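Local coordinates for extracellular solute-binding protein, family 1 (Trichodesmium erythraeum IMS101, PDB 6G7N) that binds ferric iron and probably delivers it to an ABC transporter as the solute-binding component of an iron-uptake system, at residues Ser115-Tyr120 and Gly218-Asn223; Gly130-Arg135 and Arg167-Pro172. All blocks are in the same frame, centred on the assembly; numbering follows the deposited sequence. Where two conformers were deposited one is given.

Contact 1: Ser115-Tyr120 and Gly218-Asn223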
# COMPACT_ATOMS: atom_id res chain seq x y z
N SER A 115 -20.49 10.67 10.62
CA SER A 115 -20.75 12.09 10.40
C SER A 115 -19.70 13.02 11.02
O SER A 115 -19.56 14.16 10.57
CB SER A 115 -22.14 12.46 10.93
OG SER A 115 -22.17 12.34 12.34
N GLU A 116 -18.95 12.53 12.00
CA GLU A 116 -17.88 13.31 12.63
C GLU A 116 -16.59 13.32 11.84
O GLU A 116 -15.67 14.07 12.18
CB GLU A 116 -17.55 12.75 14.02
CG GLU A 116 -18.71 12.77 14.99
CD GLU A 116 -18.35 12.09 16.30
OE1 GLU A 116 -17.35 12.47 16.92
OE2 GLU A 116 -19.06 11.15 16.70
N LEU A 117 -16.52 12.49 10.81
CA LEU A 117 -15.31 12.34 10.00
C LEU A 117 -15.48 13.01 8.64
O LEU A 117 -16.59 13.10 8.12
CB LEU A 117 -15.00 10.85 9.82
CG LEU A 117 -14.85 10.06 11.13
CD1 LEU A 117 -14.71 8.58 10.89
CD2 LEU A 117 -13.70 10.62 11.95
N SER A 118 -14.36 13.42 8.04
CA SER A 118 -14.40 14.07 6.73
C SER A 118 -13.10 13.84 5.97
O SER A 118 -13.08 13.06 5.00
CB SER A 118 -14.72 15.57 6.88
OG SER A 118 -13.82 16.22 7.75
N THR A 119 -12.05 14.53 6.39
CA THR A 119 -10.80 14.57 5.65
C THR A 119 -9.60 14.19 6.53
O THR A 119 -9.66 14.21 7.75
CB THR A 119 -10.55 15.99 5.12
OG1 THR A 119 -10.43 16.84 6.25
CG2 THR A 119 -11.70 16.47 4.21
N TYR A 120 -8.47 13.92 5.88
CA TYR A 120 -7.21 13.79 6.59
C TYR A 120 -6.88 15.10 7.30
O TYR A 120 -6.39 15.11 8.43
CB TYR A 120 -6.04 13.44 5.64
CG TYR A 120 -6.22 12.13 4.90
CD1 TYR A 120 -6.11 10.91 5.54
CD2 TYR A 120 -6.53 12.13 3.54
CE1 TYR A 120 -6.28 9.70 4.86
CE2 TYR A 120 -6.72 10.95 2.85
CZ TYR A 120 -6.62 9.74 3.51
OH TYR A 120 -6.86 8.57 2.80
N GLY A 218 -15.07 0.63 12.54
CA GLY A 218 -15.50 0.94 11.19
C GLY A 218 -14.34 1.50 10.38
O GLY A 218 -13.32 1.89 10.93
N MET A 219 -14.57 1.53 9.07
CA MET A 219 -13.62 2.08 8.10
C MET A 219 -14.25 3.25 7.40
O MET A 219 -15.31 3.11 6.82
CB MET A 219 -13.30 1.00 7.06
CG MET A 219 -12.54 1.53 5.87
SD MET A 219 -11.92 0.19 4.84
CE MET A 219 -11.32 -0.91 6.07
N PHE A 220 -13.56 4.40 7.40
CA PHE A 220 -14.03 5.61 6.75
C PHE A 220 -13.01 6.03 5.68
O PHE A 220 -11.83 6.21 5.98
CB PHE A 220 -14.21 6.73 7.79
CG PHE A 220 -14.81 7.99 7.25
CD1 PHE A 220 -16.19 8.16 7.18
CD2 PHE A 220 -14.00 9.00 6.76
CE1 PHE A 220 -16.74 9.33 6.71
CE2 PHE A 220 -14.56 10.17 6.27
CZ PHE A 220 -15.92 10.33 6.24
N PHE A 221 -13.49 6.22 4.46
CA PHE A 221 -12.66 6.62 3.32
C PHE A 221 -12.64 8.15 3.26
O PHE A 221 -13.66 8.75 2.94
CB PHE A 221 -13.25 6.04 2.02
CG PHE A 221 -13.30 4.53 2.03
CD1 PHE A 221 -12.15 3.77 1.94
CD2 PHE A 221 -14.51 3.86 2.13
CE1 PHE A 221 -12.15 2.39 1.95
CE2 PHE A 221 -14.53 2.46 2.14
CZ PHE A 221 -13.36 1.73 2.05
N PRO A 222 -11.49 8.81 3.55
CA PRO A 222 -11.55 10.24 3.70
C PRO A 222 -11.54 11.00 2.38
O PRO A 222 -11.19 10.48 1.31
CB PRO A 222 -10.28 10.56 4.52
CG PRO A 222 -9.89 9.26 5.16
CD PRO A 222 -10.24 8.27 4.09
N ASN A 223 -11.93 12.27 2.49
CA ASN A 223 -11.84 13.26 1.40
C ASN A 223 -12.76 12.92 0.21
O ASN A 223 -12.51 13.35 -0.92
CB ASN A 223 -10.39 13.54 0.93
CG ASN A 223 -9.50 14.13 2.03
OD1 ASN A 223 -9.34 13.55 3.09
ND2 ASN A 223 -8.92 15.32 1.76
O HOH W 1 -15.00 11.60 3.11
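The loop that follows strand 96-108 meets the end of strand 217-220 here, with L117 lying over the ring of F220 and N223 gripping the backbone of S118 and Y120. CB of L117 sits almost centrally over one ring face, 3.5 Å from the centroid of F220, a CH-pi contact. With chi1 at -175°, F220 swings CG opposite its own N and sets a ring face against CB of L117; the two side chains lie alongside one another, heading opposite ways. L117 CD1 reaches back to F220 CB, and S118 O lies at the ring edge, in its plane. Strand 217-220 is an antiparallel neighbour of 96-108 in the mixed sheet of this periplasmic-binding-protein fold, and F220 pairs its backbone with I105. Past the strand, N223 N donates to S118 O over 2.9 Å in a nearly straight bond (177°). Water 1 also donates to S118 O and bridges it to F221 O. N223 OD1 takes the N-H of Y120 on a lone pair, in the carbonyl plane, 2.9 Å from Y120 N. N223 OD1 also lies 3.1 Å from T119 CA, and the T119 and N223 side chains meet nearly at right angles. ND2 of N223 is held by E121, so both ends of the amide are fixed. P222 packs on the Y120 ring, its CB 3.9 Å from the ring centroid and over the face. CG of P222 comes to 3.6 Å from CE1 of Y120. The hydroxyl of Y120 ends at R103 O and H230 N, both on or beside the neighbouring strands. With an alanine here, P222 would probably lose the flat surface it rests on, and R103 O and H230 N their shared hydroxyl partner.

Contact 2: Gly130-Arg135 and Arg167-Pro172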
# COMPACT_ATOMS: atom_id res chain seq x y z
N GLY A 130 -6.02 13.78 22.28
CA GLY A 130 -6.04 12.59 23.12
C GLY A 130 -6.73 11.39 22.49
O GLY A 130 -6.90 10.39 23.19
N LYS A 131 -7.10 11.47 21.20
CA LYS A 131 -7.99 10.47 20.61
C LYS A 131 -7.40 9.65 19.47
O LYS A 131 -8.05 8.69 19.07
CB LYS A 131 -9.32 11.12 20.15
CG LYS A 131 -10.11 11.66 21.34
CD LYS A 131 -11.41 12.32 21.00
CE LYS A 131 -12.18 12.65 22.29
NZ LYS A 131 -13.59 13.05 22.03
N ILE A 132 -6.21 10.01 18.97
CA ILE A 132 -5.70 9.38 17.73
C ILE A 132 -4.61 8.39 18.06
O ILE A 132 -3.68 8.68 18.82
CB ILE A 132 -5.15 10.44 16.76
CG1 ILE A 132 -6.23 11.45 16.45
CG2 ILE A 132 -4.62 9.78 15.49
CD1 ILE A 132 -5.90 12.47 15.38
N VAL A 133 -4.68 7.20 17.45
CA VAL A 133 -3.57 6.24 17.49
C VAL A 133 -3.05 6.00 16.05
O VAL A 133 -3.82 5.84 15.09
CB VAL A 133 -3.94 4.92 18.19
CG1 VAL A 133 -4.11 5.13 19.70
CG2 VAL A 133 -5.16 4.26 17.60
N ILE A 134 -1.73 5.96 15.93
CA ILE A 134 -1.08 5.69 14.66
C ILE A 134 0.33 5.15 14.97
O ILE A 134 0.93 5.48 16.00
CB ILE A 134 -1.03 6.96 13.76
CG1 ILE A 134 -0.58 6.63 12.32
CG2 ILE A 134 -0.13 8.03 14.36
CD1 ILE A 134 -0.82 7.77 11.34
N ARG A 135 0.85 4.34 14.06
CA ARG A 135 2.19 3.76 14.22
C ARG A 135 3.29 4.78 13.92
O ARG A 135 3.02 5.94 13.53
CB ARG A 135 2.32 2.51 13.36
CG ARG A 135 2.46 2.78 11.88
CD ARG A 135 2.31 1.54 11.08
NE ARG A 135 3.37 0.57 11.27
CZ ARG A 135 3.37 -0.63 10.67
NH1 ARG A 135 2.36 -0.98 9.86
NH2 ARG A 135 4.37 -1.47 10.88
N ARG A 167 0.00 16.42 18.06
CA ARG A 167 -0.56 16.89 19.33
C ARG A 167 -1.76 16.07 19.77
O ARG A 167 -2.06 16.03 20.96
CB ARG A 167 -0.93 18.38 19.21
CG ARG A 167 -1.82 18.96 20.31
CD ARG A 167 -2.01 20.46 20.09
NE ARG A 167 -2.65 21.14 21.21
CZ ARG A 167 -3.96 21.31 21.32
NH1 ARG A 167 -4.78 20.86 20.39
NH2 ARG A 167 -4.44 21.95 22.37
N ASN A 168 -2.45 15.45 18.82
CA ASN A 168 -3.65 14.68 19.08
C ASN A 168 -3.39 13.19 19.39
O ASN A 168 -4.35 12.47 19.65
CB ASN A 168 -4.61 14.81 17.91
CG ASN A 168 -5.24 16.18 17.83
OD1 ASN A 168 -5.26 16.90 18.82
ND2 ASN A 168 -5.79 16.52 16.66
N PHE A 169 -2.14 12.75 19.42
CA PHE A 169 -1.88 11.34 19.68
C PHE A 169 -2.30 10.96 21.09
O PHE A 169 -1.96 11.65 22.08
CB PHE A 169 -0.40 11.01 19.53
CG PHE A 169 0.15 11.04 18.12
CD1 PHE A 169 -0.64 11.23 16.99
CD2 PHE A 169 1.51 10.87 17.94
CE1 PHE A 169 -0.09 11.22 15.73
CE2 PHE A 169 2.08 10.85 16.69
CZ PHE A 169 1.27 11.01 15.58
N ALA A 170 -3.03 9.85 21.22
CA ALA A 170 -3.45 9.33 22.52
C ALA A 170 -2.29 8.71 23.30
O ALA A 170 -2.32 8.67 24.53
CB ALA A 170 -4.54 8.30 22.32
N ARG A 171 -1.32 8.17 22.59
CA ARG A 171 -0.16 7.52 23.17
C ARG A 171 0.99 7.65 22.16
O ARG A 171 0.73 7.89 20.98
CB ARG A 171 -0.45 6.02 23.46
CG ARG A 171 -0.62 5.16 22.21
CD ARG A 171 -0.91 3.72 22.55
NE ARG A 171 -0.80 2.88 21.38
CZ ARG A 171 -1.01 1.57 21.39
NH1 ARG A 171 -1.36 0.94 22.51
NH2 ARG A 171 -0.84 0.86 20.28
N PRO A 172 2.23 7.44 22.60
CA PRO A 172 3.32 7.45 21.62
C PRO A 172 3.10 6.31 20.62
O PRO A 172 2.63 5.23 20.97
CB PRO A 172 4.56 7.19 22.48
CG PRO A 172 4.17 7.65 23.84
CD PRO A 172 2.73 7.30 23.98
O HOH W 2 -3.21 14.08 22.46
O HOH W 3 -0.05 6.61 18.54
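I132 and N168 meet through both backbone and side chain, and together they bury more surface in this contact than any other pair that touches. N168 O, the shared acceptor, takes the N-H of I132, 3.2 Å from I132 N, with the donor tilted 26° from the carbonyl plane. It also takes a weak, bent bond from K131 N. The side chains cross obliquely: CD1 of I132 lies 3.7 Å from CB of N168. CG1 of I132 is anti to the carbonyl carbon (chi1 -57°), and the extended chain beyond it carries CD1 to that CB. The amide end of N168 is used elsewhere, with ND2 donating to L123 O and Q125 O. A170 N donates to I132 O over 2.7 Å, nearly straight at 172°, and CA of F169 lies 3.3 Å from I132 O in a CA-H...O contact. The I132 N to N168 O and A170 N to I132 O bonds make a single beta bridge between I132 and F169. A170 places its CB 3.3 Å from G130 O. CG2 of I134 comes obliquely to the F169 ring, 3.5 Å from both CE1 and CZ of F169. At one end water 2 accepts from G130 N and donates to R167 O and F169 O. Further along, water 3 joins I134 N to R171 O. Segment 167-172 lies in the loop that leads on from helix 140-167, and F165 of that helix touches I132 and I134 and stacks edge-to-face with F169. W315 makes a second edge-to-face contact with F169. V133 packs on Q180 and V184 of helix 177-186, while strand 132-133 runs parallel to strand 191-195 through backbone bonds with I191.

Overall arrangement
Both contacts border the same mixed sheet, on the same side of the chain's centre. Their centres are about 17 Å apart and their nearest atoms about 6 Å apart, so they do not touch. In the sequence, both segments of contact 2 fall between the two of contact 1. W128 links the neighbourhoods, touching L117 of contact 1 and N168 of contact 2. The ferric iron is bound by Y141, Y197 and Y198, none of which belongs to either contact. The I134 side chain of contact 2 lies about 13 Å from the iron, and it touches N142, the residue next to the ligand Y141 on helix 140-167.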